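Local coordinates for germination protein YpeB (Bacillus megaterium QM B1551, PDB 5BOI) that takes part in the germination of bacterial spores, probably as an inhibitory partner, this fragment being its C-terminal region built of PepSY domains, at residues 101-109 and 117-125; 197-205 and 215-225. All coordinates share one frame; numbering follows the deposited sequence.

Interaction 1: 101-109 and 117-125; sequences FESLVMAES and VFTFVEQTE. With SO4 (sulfate ion), chain B; SO4 (sulfate ion), chain C.
Met-106 lays its side chain over the Phe-120 ring on one face of the antiparallel hairpin 104-112/115-123. CG of Met-106 lies over a face of that ring, and Met-106 CB comes within 3.8 Å of Phe-120 CE2. With CG anti to the backbone N (chi1 -175°) the methionine chain runs out straight until it bends at chi3, and its sulfur makes oblique Met-aromatic contacts with two rings, SD standing 5.0 Å from the Phe-118 centroid. A flexible, polarisable thioether suits a place beside two aromatic rings that its sulfur meets only obliquely. The Phe-118 ring turns its edge to Ser-109, whose CB is 3.4 Å from Phe-118 CD1, a close contact for which a short side chain is suited. On the other face, Val-105 CG1 crosses Val-121 CG2 at 3.9 Å, and Ala-107 CB packs on Val-121 CG1.

Backbone bonds fix this register. Val-105 and Val-121 exchange a pair, and a classic beta bulge follows, in which Thr-119 O accepts from both Ala-107 N (2.7 Å) and Glu-108 N (3.2 Å). Farther out, helix 85-98 covers the aromatic face through Met-89, Thr-93 and Leu-96. Replacing Phe-120 with an alanine would probably open a gap under this helix and leave Met-106 CG without its ring face, only Phe-118 still touching the sulfur from segment 117-125. Gln-123 NE2 bonds weakly to one sulfate and Thr-124 OG1 hydrogen-bonds another, both ions probably from the crystallisation liquor. Chemistry thus divides: apolar and aromatic packing under the helix, polar side chains at the hairpin's open end, and Glu-108 beside Thr-119 on the other face.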
loop_
_atom_site.group_PDB
_atom_site.type_symbol
_atom_site.label_atom_id
_atom_site.label_comp_id
_atom_site.label_asym_id
_atom_site.label_seq_id
_atom_site.Cartn_x
_atom_site.Cartn_y
_atom_site.Cartn_z
ATOM N N PHE A 101 1.469 9.366 -6.110
ATOM C CA PHE A 101 2.078 8.117 -5.669
ATOM C C PHE A 101 2.350 7.280 -6.895
ATOM O O PHE A 101 1.499 6.502 -7.327
ATOM C CB PHE A 101 1.182 7.373 -4.677
ATOM C CG PHE A 101 1.114 8.021 -3.331
ATOM C CD1 PHE A 101 2.049 7.720 -2.358
ATOM C CD2 PHE A 101 0.130 8.953 -3.046
ATOM C CE1 PHE A 101 1.999 8.320 -1.114
ATOM C CE2 PHE A 101 0.075 9.564 -1.802
ATOM C CZ PHE A 101 1.009 9.248 -0.836
ATOM N N GLU A 102 3.537 7.470 -7.465
ATOM C CA GLU A 102 3.927 6.790 -8.691
ATOM C C GLU A 102 4.874 5.632 -8.379
ATOM O O GLU A 102 5.469 5.579 -7.294
ATOM C CB GLU A 102 4.612 7.759 -9.661
ATOM C CG GLU A 102 4.011 9.157 -9.709
ATOM C CD GLU A 102 2.586 9.163 -10.218
ATOM O OE1 GLU A 102 2.249 8.293 -11.047
ATOM O OE2 GLU A 102 1.801 10.037 -9.785
ATOM N N SER A 103 4.996 4.715 -9.337
ATOM C CA SER A 103 5.912 3.571 -9.269
ATOM C C SER A 103 5.512 2.563 -8.190
ATOM O O SER A 103 6.366 1.942 -7.560
ATOM C CB SER A 103 7.355 4.032 -9.041
ATOM O OG SER A 103 7.538 4.449 -7.700
ATOM N N LEU A 104 4.209 2.409 -8.001
ATOM C CA LEU A 104 3.679 1.360 -7.121
ATOM C C LEU A 104 3.058 0.254 -7.964
ATOM O O LEU A 104 2.579 0.511 -9.070
ATOM C CB LEU A 104 2.655 1.963 -6.168
ATOM C CG LEU A 104 3.233 2.925 -5.128
ATOM C CD1 LEU A 104 2.127 3.698 -4.456
ATOM C CD2 LEU A 104 4.010 2.143 -4.075
ATOM N N VAL A 105 3.061 -0.977 -7.459
ATOM C CA VAL A 105 2.359 -2.057 -8.139
ATOM C C VAL A 105 1.543 -2.831 -7.095
ATOM O O VAL A 105 1.946 -2.902 -5.938
ATOM C CB VAL A 105 3.353 -2.972 -8.873
ATOM C CG1 VAL A 105 4.415 -3.460 -7.915
ATOM C CG2 VAL A 105 2.644 -4.140 -9.553
ATOM N N MET A 106 0.408 -3.396 -7.489
ATOM C CA MET A 106 -0.468 -4.048 -6.493
ATOM C C MET A 106 0.148 -5.365 -6.040
ATOM O O MET A 106 0.651 -6.139 -6.861
ATOM C CB MET A 106 -1.863 -4.302 -7.048
ATOM C CG MET A 106 -2.826 -4.857 -5.984
ATOM S SD MET A 106 -4.451 -4.925 -6.707
ATOM C CE MET A 106 -4.003 -5.773 -8.221
ATOM N N ALA A 107 0.109 -5.615 -4.732
ATOM C CA ALA A 107 0.637 -6.851 -4.170
ATOM C C ALA A 107 -0.437 -7.740 -3.537
ATOM O O ALA A 107 -0.316 -8.973 -3.565
ATOM C CB ALA A 107 1.713 -6.537 -3.137
ATOM N N GLU A 108 -1.474 -7.132 -2.954
ATOM C CA GLU A 108 -2.503 -7.908 -2.261
ATOM C C GLU A 108 -3.840 -7.281 -2.532
ATOM O O GLU A 108 -3.920 -6.060 -2.652
ATOM C CB GLU A 108 -2.303 -7.943 -0.743
ATOM C CG GLU A 108 -0.962 -8.396 -0.280
ATOM C CD GLU A 108 -0.818 -9.884 -0.347
ATOM O OE1 GLU A 108 -1.852 -10.603 -0.443
ATOM O OE2 GLU A 108 0.332 -10.320 -0.295
ATOM N N SER A 109 -4.875 -8.110 -2.583
ATOM C CA SER A 109 -6.242 -7.608 -2.717
ATOM C C SER A 109 -7.196 -8.571 -2.062
ATOM O O SER A 109 -7.013 -9.786 -2.133
ATOM C CB SER A 109 -6.601 -7.397 -4.190
ATOM O OG SER A 109 -6.695 -8.625 -4.872
ATOM N N VAL A 117 -9.788 -4.154 -0.043
ATOM C CA VAL A 117 -8.585 -3.875 0.725
ATOM C C VAL A 117 -7.396 -4.238 -0.154
ATOM O O VAL A 117 -7.288 -5.374 -0.641
ATOM C CB VAL A 117 -8.564 -4.690 2.044
ATOM C CG1 VAL A 117 -7.315 -4.386 2.859
ATOM C CG2 VAL A 117 -9.833 -4.390 2.847
ATOM N N PHE A 118 -6.510 -3.273 -0.344
ATOM C CA PHE A 118 -5.394 -3.435 -1.266
ATOM C C PHE A 118 -4.065 -3.036 -0.647
ATOM O O PHE A 118 -4.003 -2.099 0.151
ATOM C CB PHE A 118 -5.625 -2.580 -2.510
ATOM C CG PHE A 118 -6.930 -2.840 -3.174
ATOM C CD1 PHE A 118 -7.136 -4.019 -3.859
ATOM C CD2 PHE A 118 -7.955 -1.910 -3.116
ATOM C CE1 PHE A 118 -8.335 -4.271 -4.474
ATOM C CE2 PHE A 118 -9.160 -2.156 -3.752
ATOM C CZ PHE A 118 -9.346 -3.343 -4.426
ATOM N N THR A 119 -3.004 -3.753 -1.017
ATOM C CA THR A 119 -1.647 -3.324 -0.675
ATOM C C THR A 119 -0.853 -3.154 -1.967
ATOM O O THR A 119 -0.913 -4.011 -2.848
ATOM C CB THR A 119 -0.924 -4.327 0.243
ATOM O OG1 THR A 119 -1.700 -4.533 1.435
ATOM C CG2 THR A 119 0.469 -3.800 0.602
ATOM N N PHE A 120 -0.146 -2.030 -2.087
ATOM C CA PHE A 120 0.695 -1.745 -3.237
ATOM C C PHE A 120 2.118 -1.650 -2.728
ATOM O O PHE A 120 2.315 -1.282 -1.564
ATOM C CB PHE A 120 0.297 -0.411 -3.892
ATOM C CG PHE A 120 -1.045 -0.436 -4.559
ATOM C CD1 PHE A 120 -2.214 -0.339 -3.811
ATOM C CD2 PHE A 120 -1.145 -0.572 -5.930
ATOM C CE1 PHE A 120 -3.463 -0.360 -4.422
ATOM C CE2 PHE A 120 -2.396 -0.600 -6.545
ATOM C CZ PHE A 120 -3.551 -0.499 -5.787
ATOM N N VAL A 121 3.116 -1.977 -3.560
ATOM C CA VAL A 121 4.503 -1.853 -3.136
ATOM C C VAL A 121 5.347 -1.097 -4.160
ATOM O O VAL A 121 5.029 -1.061 -5.349
ATOM C CB VAL A 121 5.167 -3.221 -2.888
ATOM C CG1 VAL A 121 4.456 -3.972 -1.761
ATOM C CG2 VAL A 121 5.177 -4.071 -4.175
ATOM N N GLU A 122 6.438 -0.513 -3.681
ATOM C CA GLU A 122 7.312 0.267 -4.527
ATOM C C GLU A 122 8.021 -0.617 -5.540
ATOM O O GLU A 122 8.432 -1.751 -5.236
ATOM C CB GLU A 122 8.340 1.023 -3.691
ATOM C CG GLU A 122 9.236 1.930 -4.534
ATOM C CD GLU A 122 10.399 2.485 -3.755
ATOM O OE1 GLU A 122 10.756 1.885 -2.718
ATOM O OE2 GLU A 122 10.957 3.518 -4.180
ATOM N N GLN A 123 8.169 -0.083 -6.747
ATOM C CA GLN A 123 8.933 -0.751 -7.783
ATOM C C GLN A 123 10.133 0.148 -8.144
ATOM O O GLN A 123 9.941 1.337 -8.409
ATOM C CB GLN A 123 7.990 -1.023 -8.958
ATOM C CG GLN A 123 8.567 -1.284 -10.314
ATOM C CD GLN A 123 7.453 -1.431 -11.336
ATOM O OE1 GLN A 123 6.880 -0.443 -11.799
ATOM N NE2 GLN A 123 7.115 -2.672 -11.664
ATOM N N THR A 124 11.355 -0.391 -8.104
ATOM C CA THR A 124 12.555 0.396 -8.452
ATOM C C THR A 124 12.601 0.671 -9.951
ATOM O O THR A 124 11.784 0.152 -10.705
ATOM C CB THR A 124 13.883 -0.308 -8.071
ATOM O OG1 THR A 124 14.063 -1.447 -8.914
ATOM C CG2 THR A 124 13.879 -0.766 -6.582
ATOM N N GLU A 125 13.619 1.432 -10.364
ATOM C CA GLU A 125 13.815 1.838 -11.765
ATOM C C GLU A 125 13.804 0.619 -12.689
ATOM O O GLU A 125 13.152 0.629 -13.721
ATOM C CB GLU A 125 15.133 2.613 -11.881
ATOM C CG GLU A 125 15.543 3.019 -13.278
ATOM C CD GLU A 125 16.861 3.774 -13.269
ATOM O OE1 GLU A 125 17.873 3.211 -13.736
ATOM O OE2 GLU A 125 16.878 4.927 -12.786
HETATM S S SO4 B . 17.710 -0.447 -9.566
HETATM O O1 SO4 B . 17.700 0.365 -8.355
HETATM O O2 SO4 B . 16.745 -1.532 -9.445
HETATM O O3 SO4 B . 17.368 0.404 -10.705
HETATM O O4 SO4 B . 19.040 -1.012 -9.767
HETATM S S SO4 C . 6.706 -4.598 -15.317
HETATM O O1 SO4 C . 6.931 -3.659 -14.218
HETATM O O2 SO4 C . 5.902 -5.723 -14.849
HETATM O O3 SO4 C . 7.984 -5.094 -15.832
HETATM O O4 SO4 C . 5.975 -3.907 -16.383
#

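Interaction 2: 197-205 and 215-225; sequences EEVLCYEFL and IFINADTGFEE
Glu-203 and Phe-216 lie alongside each other, pointing the same way from a non-hydrogen-bonded pair of the hairpin 198-208/211-218. The methylene CG of Glu-203, placed anti to the backbone N (chi1 172°), makes an off-centre CH-pi contact with the Phe-216 ring, 4.2 Å from its centroid, and the carboxylate plane is turned 55° from the ring. Aliphatic stem and charged end thus serve separate purposes: the carboxylate has a weak hydrogen bond with Tyr-131 and long, weak ion pairs with Arg-129 and Arg-214. Cys-201 CB approaches the edge of the same ring. On the opposite face Phe-204 crosses Ile-217 obliquely, CE2 to CG1 at 4.0 Å, and the Tyr-202 ring lies obliquely against the methyl of Ala-219, CE2 to CB at 3.9 Å; its hydroxyl bonds Ile-168 O. The pairs Tyr-202/Ile-217 and Phe-204/Ile-215 exchange backbone hydrogen bonds, and Ala-219 N adds one to Leu-200 O.

At the end of strand 211-218, the Val-199 and Asn-218 side chains cross at about a right angle, Val-199 CG1 3.2 Å from Asn-218 ND2. That amide works with both ends. OD1 accepts from Asp-220 N (2.8 Å), an Asx turn, and from Thr-221 N, which sits above the carbonyl plane; ND2 gives a nearly straight bond to Glu-225 OE2 (2.7 Å) on its anti side. Water 1 bridges Asn-218 OD1 and Leu-200 O. Asparagine, donor and acceptor in one short group, suits the buried start of a turn that itself reaches the surface, where these bonds compensate its polarity and tie the bend to the next strand.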
loop_
_atom_site.group_PDB
_atom_site.type_symbol
_atom_site.label_atom_id
_atom_site.label_comp_id
_atom_site.label_asym_id
_atom_site.label_seq_id
_atom_site.Cartn_x
_atom_site.Cartn_y
_atom_site.Cartn_z
ATOM N N GLU A 197 15.253 -8.920 8.249
ATOM C CA GLU A 197 16.342 -8.334 7.472
ATOM C C GLU A 197 16.053 -8.446 5.976
ATOM O O GLU A 197 15.537 -9.458 5.509
ATOM C CB GLU A 197 17.672 -9.005 7.814
ATOM C CG GLU A 197 18.163 -8.754 9.237
ATOM C CD GLU A 197 19.488 -9.440 9.533
ATOM O OE1 GLU A 197 19.556 -10.678 9.408
ATOM O OE2 GLU A 197 20.458 -8.744 9.899
ATOM N N GLU A 198 16.399 -7.410 5.224
ATOM C CA GLU A 198 16.096 -7.372 3.789
ATOM C C GLU A 198 16.941 -8.359 2.978
ATOM O O GLU A 198 18.165 -8.419 3.097
ATOM C CB GLU A 198 16.259 -5.948 3.255
ATOM C CG GLU A 198 15.195 -5.010 3.842
ATOM C CD GLU A 198 15.087 -3.670 3.143
ATOM O OE1 GLU A 198 15.907 -3.377 2.247
ATOM O OE2 GLU A 198 14.173 -2.899 3.512
ATOM N N VAL A 199 16.250 -9.146 2.167
ATOM C CA VAL A 199 16.845 -10.196 1.356
ATOM C C VAL A 199 16.360 -10.098 -0.088
ATOM O O VAL A 199 15.176 -9.862 -0.316
ATOM C CB VAL A 199 16.491 -11.585 1.938
ATOM C CG1 VAL A 199 16.761 -12.678 0.930
ATOM C CG2 VAL A 199 17.309 -11.837 3.218
ATOM N N LEU A 200 17.265 -10.251 -1.052
ATOM C CA LEU A 200 16.864 -10.256 -2.463
ATOM C C LEU A 200 16.362 -11.639 -2.864
ATOM O O LEU A 200 17.037 -12.639 -2.603
ATOM C CB LEU A 200 18.032 -9.846 -3.371
ATOM C CG LEU A 200 17.741 -9.708 -4.869
ATOM C CD1 LEU A 200 16.802 -8.533 -5.172
ATOM C CD2 LEU A 200 19.048 -9.566 -5.677
ATOM N N CYS A 201 15.197 -11.688 -3.511
ATOM C CA CYS A 201 14.560 -12.946 -3.924
ATOM C C CYS A 201 14.046 -12.923 -5.352
ATOM O O CYS A 201 13.700 -11.870 -5.876
ATOM C CB CYS A 201 13.357 -13.281 -3.030
ATOM S SG CYS A 201 13.683 -13.447 -1.277
ATOM N N TYR A 202 13.936 -14.090 -5.975
ATOM C CA TYR A 202 13.083 -14.203 -7.163
ATOM C C TYR A 202 11.678 -14.480 -6.659
ATOM O O TYR A 202 11.487 -15.405 -5.860
ATOM C CB TYR A 202 13.529 -15.343 -8.066
ATOM C CG TYR A 202 14.857 -15.081 -8.731
ATOM C CD1 TYR A 202 14.917 -14.315 -9.871
ATOM C CD2 TYR A 202 16.040 -15.602 -8.205
ATOM C CE1 TYR A 202 16.140 -14.043 -10.491
ATOM C CE2 TYR A 202 17.276 -15.369 -8.818
ATOM C CZ TYR A 202 17.315 -14.571 -9.968
ATOM O OH TYR A 202 18.523 -14.301 -10.602
ATOM N N GLU A 203 10.716 -13.687 -7.115
ATOM C CA GLU A 203 9.321 -13.858 -6.739
ATOM C C GLU A 203 8.591 -14.560 -7.876
ATOM O O GLU A 203 8.680 -14.135 -9.022
ATOM C CB GLU A 203 8.673 -12.500 -6.453
ATOM C CG GLU A 203 7.173 -12.573 -6.238
ATOM C CD GLU A 203 6.479 -11.312 -6.698
ATOM O OE1 GLU A 203 6.986 -10.213 -6.380
ATOM O OE2 GLU A 203 5.433 -11.419 -7.374
ATOM N N PHE A 204 7.877 -15.633 -7.564
ATOM C CA PHE A 204 7.099 -16.359 -8.552
ATOM C C PHE A 204 5.616 -16.291 -8.206
ATOM O O PHE A 204 5.224 -16.546 -7.059
ATOM C CB PHE A 204 7.548 -17.830 -8.620
ATOM C CG PHE A 204 8.979 -18.021 -9.099
ATOM C CD1 PHE A 204 9.256 -18.101 -10.459
ATOM C CD2 PHE A 204 10.032 -18.112 -8.190
ATOM C CE1 PHE A 204 10.569 -18.275 -10.924
ATOM C CE2 PHE A 204 11.328 -18.296 -8.618
ATOM C CZ PHE A 204 11.611 -18.375 -10.001
ATOM N N LEU A 205 4.800 -15.966 -9.200
ATOM C CA LEU A 205 3.352 -16.010 -9.063
ATOM C C LEU A 205 2.864 -17.198 -9.880
ATOM O O LEU A 205 3.171 -17.307 -11.073
ATOM C CB LEU A 205 2.743 -14.698 -9.553
ATOM C CG LEU A 205 1.269 -14.332 -9.392
ATOM C CD1 LEU A 205 0.798 -14.585 -7.990
ATOM C CD2 LEU A 205 1.119 -12.857 -9.736
ATOM N N ILE A 215 5.414 -17.208 -4.308
ATOM C CA ILE A 215 6.550 -17.899 -3.691
ATOM C C ILE A 215 7.829 -17.104 -3.881
ATOM O O ILE A 215 8.170 -16.714 -5.013
ATOM C CB ILE A 215 6.722 -19.307 -4.270
ATOM C CG1 ILE A 215 5.506 -20.168 -3.923
ATOM C CG2 ILE A 215 8.009 -19.997 -3.674
ATOM C CD1 ILE A 215 5.203 -21.245 -4.954
ATOM N N PHE A 216 8.546 -16.871 -2.780
ATOM C CA PHE A 216 9.819 -16.157 -2.846
ATOM C C PHE A 216 10.997 -17.117 -2.670
ATOM O O PHE A 216 11.047 -17.846 -1.660
ATOM C CB PHE A 216 9.886 -15.076 -1.769
ATOM C CG PHE A 216 8.865 -13.970 -1.941
ATOM C CD1 PHE A 216 7.580 -14.103 -1.437
ATOM C CD2 PHE A 216 9.212 -12.791 -2.597
ATOM C CE1 PHE A 216 6.644 -13.069 -1.581
ATOM C CE2 PHE A 216 8.287 -11.760 -2.743
ATOM C CZ PHE A 216 7.009 -11.905 -2.235
ATOM N N ILE A 217 11.927 -17.102 -3.627
ATOM C CA ILE A 217 13.132 -17.950 -3.577
ATOM C C ILE A 217 14.369 -17.057 -3.400
ATOM O O ILE A 217 14.592 -16.135 -4.187
ATOM C CB ILE A 217 13.284 -18.797 -4.861
ATOM C CG1 ILE A 217 12.118 -19.773 -5.038
ATOM C CG2 ILE A 217 14.630 -19.564 -4.902
ATOM C CD1 ILE A 217 11.902 -20.716 -3.886
ATOM N N ASN A 218 15.149 -17.308 -2.348
ATOM C CA ASN A 218 16.343 -16.509 -2.064
ATOM C C ASN A 218 17.279 -16.467 -3.290
ATOM O O ASN A 218 17.600 -17.511 -3.856
ATOM C CB ASN A 218 17.088 -17.083 -0.837
ATOM C CG ASN A 218 18.235 -16.180 -0.378
ATOM O OD1 ASN A 218 19.231 -16.003 -1.083
ATOM N ND2 ASN A 218 18.088 -15.601 0.808
ATOM N N ALA A 219 17.691 -15.270 -3.717
ATOM C CA ALA A 219 18.464 -15.114 -4.974
ATOM C C ALA A 219 19.941 -15.474 -4.818
ATOM O O ALA A 219 20.685 -15.436 -5.805
ATOM C CB ALA A 219 18.343 -13.691 -5.501
ATOM N N ASP A 220 20.364 -15.787 -3.589
ATOM C CA ASP A 220 21.750 -16.236 -3.336
ATOM C C ASP A 220 21.823 -17.729 -3.068
ATOM O O ASP A 220 22.739 -18.396 -3.535
ATOM C CB ASP A 220 22.366 -15.467 -2.157
ATOM C CG ASP A 220 22.639 -13.992 -2.492
ATOM O OD1 ASP A 220 22.543 -13.617 -3.681
ATOM O OD2 ASP A 220 22.945 -13.209 -1.565
ATOM N N THR A 221 20.867 -18.255 -2.292
ATOM C CA THR A 221 20.911 -19.662 -1.883
ATOM C C THR A 221 19.965 -20.582 -2.655
ATOM O O THR A 221 20.112 -21.808 -2.631
ATOM C CB THR A 221 20.540 -19.828 -0.374
ATOM O OG1 THR A 221 19.196 -19.366 -0.158
ATOM C CG2 THR A 221 21.487 -19.069 0.535
ATOM N N GLY A 222 18.916 -20.003 -3.234
ATOM C CA GLY A 222 17.853 -20.815 -3.793
ATOM C C GLY A 222 16.866 -21.414 -2.789
ATOM O O GLY A 222 16.009 -22.197 -3.185
ATOM N N PHE A 223 16.950 -21.043 -1.510
ATOM C CA PHE A 223 16.047 -21.587 -0.503
ATOM C C PHE A 223 14.754 -20.755 -0.465
ATOM O O PHE A 223 14.769 -19.562 -0.755
ATOM C CB PHE A 223 16.672 -21.593 0.899
ATOM C CG PHE A 223 17.984 -22.359 0.990
ATOM C CD1 PHE A 223 18.216 -23.463 0.181
ATOM C CD2 PHE A 223 18.966 -21.979 1.903
ATOM C CE1 PHE A 223 19.435 -24.175 0.270
ATOM C CE2 PHE A 223 20.199 -22.695 1.995
ATOM C CZ PHE A 223 20.410 -23.787 1.174
ATOM N N GLU A 224 13.658 -21.362 -0.024
ATOM C CA GLU A 224 12.448 -20.560 0.159
ATOM C C GLU A 224 12.599 -19.495 1.245
ATOM O O GLU A 224 13.221 -19.728 2.272
ATOM C CB GLU A 224 11.266 -21.453 0.497
ATOM C CG GLU A 224 10.873 -22.348 -0.627
ATOM C CD GLU A 224 9.991 -23.467 -0.152
ATOM O OE1 GLU A 224 10.506 -24.367 0.547
ATOM O OE2 GLU A 224 8.791 -23.439 -0.466
ATOM N N GLU A 225 11.984 -18.338 1.041
ATOM C CA GLU A 225 11.937 -17.311 2.086
ATOM C C GLU A 225 10.522 -16.979 2.527
ATOM O O GLU A 225 10.302 -16.460 3.621
ATOM C CB GLU A 225 12.620 -16.048 1.578
ATOM C CG GLU A 225 14.142 -16.231 1.392
ATOM C CD GLU A 225 14.956 -16.204 2.676
ATOM O OE1 GLU A 225 14.389 -16.094 3.799
ATOM O OE2 GLU A 225 16.202 -16.268 2.546
HETATM O O HOH W 1 19.705 -13.007 -1.421
#

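How the interactions relate
Both interactions join neighbouring strands of antiparallel hairpins, but in different parts of the chain: interaction 1 belongs to the YpeB PepSY1-2 region near the centre of the molecule, interaction 2 to the following PepSY region, with centres about 19 Å apart. Despite its peripheral place, interaction 2 is the more buried. Interaction 1 is only partly buried, its aromatic side sheltered by helix 85-98 and its far end reaching sulfates. The regular pairing of 197-205 with 215-218 contrasts with the bulge in 101-109. The two do not touch, yet residues between them are shared: Tyr-131 packs on Val-121 and meets Phe-216 edge-to-face, while Arg-214 reaches Ala-107 O and, weakly, Glu-203.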